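Local structure of DNA alpha-glucosyltransferase (Enterobacteria phage T4, 1Y6F) at residues K192-I197 against L372-R377; G293-K298 against Y310-L315. The protein is a phage glucosyltransferase of the GT-B type, built from two domains with parallel sheets of the Rossmann kind. All coordinates share one frame; numbering follows the deposited sequence.

From the N terminus the chain first builds one parallel sheet, then runs through helix 183-190 into the loop that holds residues 192-197. Contact 1 joins that loop to helix 370-388 and closes a long loop, with 174 residues between its segments. Strands 201-205 to 349-351, which form the second parallel sheet, fall within it. Contact 2 lies wholly between the two segments of contact 1. With 11 residues between its segments 293-298 and 310-315, it joins strand 290-295 to helix 310-317. The two contacts do not touch; their centres are about 18 Å apart. Contact 2 borders the uridine-5'-diphosphate-glucose site, whereas contact 1 ties a loop to a late helix, farther from the chain centre.

Contact 1 of 2, residues K192-I197 against L372-R377; sequences KDVSEI and LYDRER
Val194 CG2 lies against the carboxylate of Asp374, 3.1 Å from OD1, while its CG1 meets Tyr373 CD2 at 3.6 Å. With CG1 anti to the backbone N (chi1 -158°), the two methyls part, CG1 to the tyrosine and CG2 to the aspartate and Arg377 NH2. Ile197 comes in from the opposite direction to the tyrosine. Its CD1 touches Tyr373 CE2 at 3.4 Å and also reaches Arg377 NH1 at 3.5 Å. The polar part is centred on Arg377. Its guanidinium turns its end to Lys192 O, and NH1 and NH2 both donate to that one oxygen, at 3.1 and 3.0 Å. The oxygen lies in the guanidinium plane. Along the same group, NE donates to Asp374 OD2 at 3.1 Å, meeting it from above the carboxylate plane; NH2 adds a weak hydrogen bond to the same oxygen, and the pair forms a salt bridge. The aspartate, one helical turn earlier, helps fix the rotation of the guanidinium. NH1 also bonds Gly319 O, and Tyr373 OH bonds Gly291 O. The loop between helix 183-190 and strand 201-205 thereby packs on helix 370-388, whose Tyr373 and Arg377 also touch Ile321 of strand 321-325.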
# COMPACT_ATOMS: atom_id res chain seq x y z
N LYS C 192 16.81 8.46 11.43
CA LYS C 192 17.79 8.41 12.51
C LYS C 192 19.21 8.66 11.98
O LYS C 192 19.46 8.56 10.78
CB LYS C 192 17.75 7.04 13.18
CG LYS C 192 16.42 6.67 13.78
CD LYS C 192 16.11 7.53 14.97
CE LYS C 192 14.94 6.95 15.76
NZ LYS C 192 13.70 6.90 14.93
N ASP C 193 20.13 8.99 12.89
CA ASP C 193 21.51 9.21 12.48
C ASP C 193 22.07 7.84 12.15
O ASP C 193 21.67 6.85 12.74
CB ASP C 193 22.33 9.85 13.61
CG ASP C 193 23.70 10.31 13.14
OD1 ASP C 193 24.57 9.45 12.87
OD2 ASP C 193 23.91 11.54 13.01
N VAL C 194 23.00 7.78 11.21
CA VAL C 194 23.56 6.50 10.80
C VAL C 194 24.14 5.65 11.93
O VAL C 194 24.35 4.45 11.74
CB VAL C 194 24.65 6.69 9.76
CG1 VAL C 194 24.83 5.40 8.97
CG2 VAL C 194 24.29 7.86 8.86
N SER C 195 24.38 6.26 13.08
CA SER C 195 24.94 5.53 14.21
C SER C 195 23.90 4.67 14.94
O SER C 195 24.24 3.62 15.49
CB SER C 195 25.60 6.49 15.21
OG SER C 195 24.66 7.36 15.82
N GLU C 196 22.65 5.11 14.93
CA GLU C 196 21.57 4.38 15.62
C GLU C 196 21.03 3.17 14.85
O GLU C 196 20.16 2.46 15.36
CB GLU C 196 20.41 5.32 15.92
CG GLU C 196 20.66 6.32 17.05
CD GLU C 196 19.51 7.30 17.21
OE1 GLU C 196 19.43 8.28 16.43
OE2 GLU C 196 18.67 7.09 18.12
N ILE C 197 21.56 2.92 13.66
CA ILE C 197 21.10 1.81 12.83
C ILE C 197 21.87 0.50 13.09
O ILE C 197 23.10 0.51 13.18
CB ILE C 197 21.22 2.16 11.33
CG1 ILE C 197 20.32 3.35 11.01
CG2 ILE C 197 20.84 0.96 10.47
CD1 ILE C 197 20.44 3.84 9.58
N LEU C 372 29.10 5.79 2.90
CA LEU C 372 28.41 5.42 1.66
C LEU C 372 26.96 5.04 1.95
O LEU C 372 26.06 5.30 1.13
CB LEU C 372 29.13 4.24 1.01
CG LEU C 372 28.47 3.66 -0.24
CD1 LEU C 372 28.56 4.65 -1.38
CD2 LEU C 372 29.16 2.36 -0.62
N TYR C 373 26.74 4.41 3.10
CA TYR C 373 25.41 4.00 3.51
C TYR C 373 24.53 5.25 3.52
O TYR C 373 23.56 5.35 2.76
CB TYR C 373 25.45 3.39 4.92
CG TYR C 373 24.11 2.87 5.44
CD1 TYR C 373 23.69 1.57 5.18
CD2 TYR C 373 23.27 3.69 6.20
CE1 TYR C 373 22.46 1.09 5.66
CE2 TYR C 373 22.04 3.23 6.68
CZ TYR C 373 21.65 1.92 6.41
OH TYR C 373 20.45 1.46 6.89
N ASP C 374 24.88 6.20 4.37
CA ASP C 374 24.12 7.43 4.49
C ASP C 374 24.09 8.20 3.17
O ASP C 374 23.27 9.10 2.99
CB ASP C 374 24.70 8.31 5.59
CG ASP C 374 23.72 9.35 6.09
OD1 ASP C 374 24.13 10.20 6.91
OD2 ASP C 374 22.54 9.30 5.68
N ARG C 375 24.97 7.84 2.24
CA ARG C 375 25.02 8.50 0.94
C ARG C 375 23.94 7.89 0.04
O ARG C 375 23.39 8.55 -0.84
CB ARG C 375 26.40 8.29 0.29
CG ARG C 375 26.70 9.24 -0.88
CD ARG C 375 27.69 8.64 -1.90
NE ARG C 375 28.82 7.92 -1.31
CZ ARG C 375 29.60 8.39 -0.34
NH1 ARG C 375 29.40 9.59 0.18
NH2 ARG C 375 30.59 7.64 0.13
N GLU C 376 23.65 6.62 0.26
CA GLU C 376 22.65 5.91 -0.52
C GLU C 376 21.23 6.14 -0.03
O GLU C 376 20.28 6.09 -0.82
CB GLU C 376 22.99 4.42 -0.53
CG GLU C 376 24.33 4.12 -1.17
CD GLU C 376 24.32 4.29 -2.69
OE1 GLU C 376 23.82 3.37 -3.38
OE2 GLU C 376 24.80 5.33 -3.18
N ARG C 377 21.07 6.39 1.27
CA ARG C 377 19.74 6.65 1.82
C ARG C 377 19.18 7.87 1.14
O ARG C 377 18.11 7.84 0.54
CB ARG C 377 19.80 6.94 3.32
CG ARG C 377 20.21 5.80 4.17
CD ARG C 377 19.76 6.04 5.59
NE ARG C 377 20.47 7.12 6.27
CZ ARG C 377 20.23 7.48 7.53
NH1 ARG C 377 19.29 6.83 8.22
NH2 ARG C 377 20.92 8.45 8.11

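Contact 2 of 2, residues G293-K298 against Y310-L315; sequences GYQLSK and YTHLEL. With UPG (uridine-5'-diphosphate-glucose), chain E.
The polar contact is made by Gln295. Its NE2 donates to Thr311 OG1 at 2.6 Å, with the hydroxyl tilted slightly from the amide plane. The amide oxygen is held on its own segment, where OE1 accepts from Ser297 N at 3.1 Å. Both ends of the amide are thus fixed. CG stands anti to the backbone N (chi1 -151°) and the chain bends at the next bond, which brings the amide over one face of the His312 ring. Gln295 NE2 sits 3.2 Å above the plane of that ring, over its centre, and the two planes are 33° apart. The ring also meets Phe324 edge-to-face. Strand 290-295, helix 310-317 and strand 321-325 form a beta-alpha-beta unit of the second Rossmann-like domain, and the strand and helix segments here run nearly antiparallel, at 161°. Leu315 packs by van der Waals contact: CD1 meets Gly293 O at 3.7 Å and Gln295 CB, and CD2 approaches Gly293 CA. Ligand bonds come from the first turns of the helix. Thr311 N and OG1 both donate to O2A of uridine-5'-diphosphate-glucose, OG1 at 2.7 Å, so Gln295 probably helps position this hydroxyl from the second shell. Glu314 takes the ribose hydroxyls, O3C on OE1 and O2C on OE2, each at 2.6 Å.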
# COMPACT_ATOMS: atom_id res chain seq x y z
N GLY C 293 15.56 -2.78 4.81
CA GLY C 293 14.15 -3.10 4.74
C GLY C 293 13.90 -3.79 3.41
O GLY C 293 14.46 -3.39 2.40
N TYR C 294 13.07 -4.81 3.41
CA TYR C 294 12.79 -5.56 2.20
C TYR C 294 11.33 -5.50 1.82
O TYR C 294 10.47 -5.61 2.68
CB TYR C 294 13.20 -7.01 2.39
CG TYR C 294 14.67 -7.21 2.61
CD1 TYR C 294 15.46 -7.78 1.61
CD2 TYR C 294 15.27 -6.87 3.83
CE1 TYR C 294 16.81 -8.02 1.83
CE2 TYR C 294 16.62 -7.12 4.05
CZ TYR C 294 17.38 -7.70 3.05
OH TYR C 294 18.69 -8.05 3.30
N GLN C 295 11.08 -5.34 0.52
CA GLN C 295 9.73 -5.26 -0.01
C GLN C 295 9.85 -5.88 -1.39
O GLN C 295 10.11 -5.19 -2.37
CB GLN C 295 9.29 -3.79 -0.10
CG GLN C 295 7.79 -3.56 0.03
CD GLN C 295 7.05 -3.77 -1.27
OE1 GLN C 295 7.52 -4.47 -2.16
NE2 GLN C 295 5.86 -3.18 -1.38
N LEU C 296 9.68 -7.19 -1.45
CA LEU C 296 9.83 -7.91 -2.70
C LEU C 296 8.59 -8.16 -3.54
O LEU C 296 8.40 -9.26 -4.06
CB LEU C 296 10.54 -9.24 -2.44
CG LEU C 296 12.07 -9.19 -2.30
CD1 LEU C 296 12.48 -8.04 -1.41
CD2 LEU C 296 12.57 -10.50 -1.73
N SER C 297 7.75 -7.14 -3.70
CA SER C 297 6.55 -7.29 -4.51
C SER C 297 7.03 -7.58 -5.93
O SER C 297 7.82 -6.82 -6.49
CB SER C 297 5.72 -6.01 -4.51
OG SER C 297 5.13 -5.78 -3.23
N LYS C 298 6.57 -8.69 -6.50
CA LYS C 298 6.98 -9.06 -7.84
C LYS C 298 5.78 -9.15 -8.78
O LYS C 298 5.62 -10.12 -9.53
CB LYS C 298 7.75 -10.39 -7.80
CG LYS C 298 7.01 -11.50 -7.07
CD LYS C 298 7.91 -12.72 -6.87
CE LYS C 298 7.15 -13.86 -6.21
NZ LYS C 298 8.00 -15.08 -6.02
N TYR C 310 2.72 1.53 -0.74
CA TYR C 310 3.06 2.25 0.48
C TYR C 310 4.23 1.63 1.23
O TYR C 310 5.06 2.36 1.80
CB TYR C 310 1.85 2.38 1.41
CG TYR C 310 0.88 3.40 0.91
CD1 TYR C 310 -0.33 3.02 0.33
CD2 TYR C 310 1.21 4.75 0.92
CE1 TYR C 310 -1.19 3.97 -0.23
CE2 TYR C 310 0.38 5.70 0.38
CZ TYR C 310 -0.82 5.31 -0.20
OH TYR C 310 -1.64 6.28 -0.73
N THR C 311 4.31 0.30 1.24
CA THR C 311 5.42 -0.37 1.92
C THR C 311 6.73 0.03 1.23
O THR C 311 7.76 0.12 1.89
CB THR C 311 5.27 -1.92 1.95
OG1 THR C 311 4.62 -2.38 0.76
CG2 THR C 311 4.47 -2.35 3.16
N HIS C 312 6.69 0.29 -0.08
CA HIS C 312 7.89 0.72 -0.81
C HIS C 312 8.28 2.10 -0.27
O HIS C 312 9.42 2.32 0.15
CB HIS C 312 7.62 0.88 -2.32
CG HIS C 312 7.47 -0.40 -3.08
ND1 HIS C 312 8.51 -1.28 -3.30
CD2 HIS C 312 6.40 -0.94 -3.72
CE1 HIS C 312 8.10 -2.29 -4.03
NE2 HIS C 312 6.82 -2.11 -4.31
N LEU C 313 7.33 3.03 -0.27
CA LEU C 313 7.58 4.40 0.18
C LEU C 313 7.97 4.53 1.65
O LEU C 313 8.76 5.40 2.00
CB LEU C 313 6.36 5.29 -0.11
CG LEU C 313 5.77 5.18 -1.51
CD1 LEU C 313 4.60 6.15 -1.67
CD2 LEU C 313 6.86 5.47 -2.54
N GLU C 314 7.43 3.68 2.51
CA GLU C 314 7.78 3.79 3.92
C GLU C 314 9.26 3.48 4.16
O GLU C 314 9.91 4.14 4.99
CB GLU C 314 6.88 2.86 4.74
CG GLU C 314 5.47 3.44 4.95
CD GLU C 314 4.43 2.37 5.22
OE1 GLU C 314 3.30 2.71 5.62
OE2 GLU C 314 4.73 1.18 5.02
N LEU C 315 9.80 2.51 3.42
CA LEU C 315 11.21 2.16 3.57
C LEU C 315 12.13 3.34 3.23
O LEU C 315 13.01 3.70 4.02
CB LEU C 315 11.58 0.96 2.69
CG LEU C 315 10.88 -0.35 3.05
CD1 LEU C 315 11.38 -1.44 2.15
CD2 LEU C 315 11.16 -0.71 4.49
N1 UPG E . 0.42 -2.07 7.14
C2 UPG E . 0.29 -1.92 8.51
N3 UPG E . 0.13 -3.09 9.21
C4 UPG E . 0.11 -4.36 8.70
C5 UPG E . 0.28 -4.44 7.28
C6 UPG E . 0.43 -3.32 6.57
O2 UPG E . 0.31 -0.83 9.05
O4 UPG E . -0.11 -5.31 9.45
C1C UPG E . 0.50 -0.86 6.33
C2C UPG E . 1.78 -0.70 5.50
O2C UPG E . 2.77 -0.06 6.27
C3C UPG E . 1.27 0.20 4.37
C4C UPG E . -0.13 -0.36 4.12
O4C UPG E . -0.56 -0.91 5.40
O3C UPG E . 1.17 1.54 4.82
C5C UPG E . -0.21 -1.43 3.06
O5C UPG E . -0.19 -0.82 1.78
PA UPG E . 0.63 -1.44 0.56
O1A UPG E . 0.23 -0.66 -0.63
O2A UPG E . 2.06 -1.51 0.95
O3A UPG E . 0.08 -2.98 0.45
PB UPG E . -1.42 -3.55 0.13
O1B UPG E . -1.26 -4.68 -0.82
O2B UPG E . -2.07 -3.79 1.43
O3B UPG E . -2.12 -2.33 -0.63
C1' UPG E . -3.09 -2.42 -1.73
C2' UPG E . -2.53 -2.95 -3.05
C3' UPG E . -1.33 -2.08 -3.43
C4' UPG E . -1.78 -0.61 -3.58
C5' UPG E . -2.57 -0.13 -2.34
C6' UPG E . -3.26 1.20 -2.56
O2' UPG E . -2.16 -4.32 -2.93
O3' UPG E . -0.74 -2.54 -4.63
O4' UPG E . -0.64 0.21 -3.75
O5' UPG E . -3.60 -1.09 -1.96
O6' UPG E . -3.36 1.53 -3.95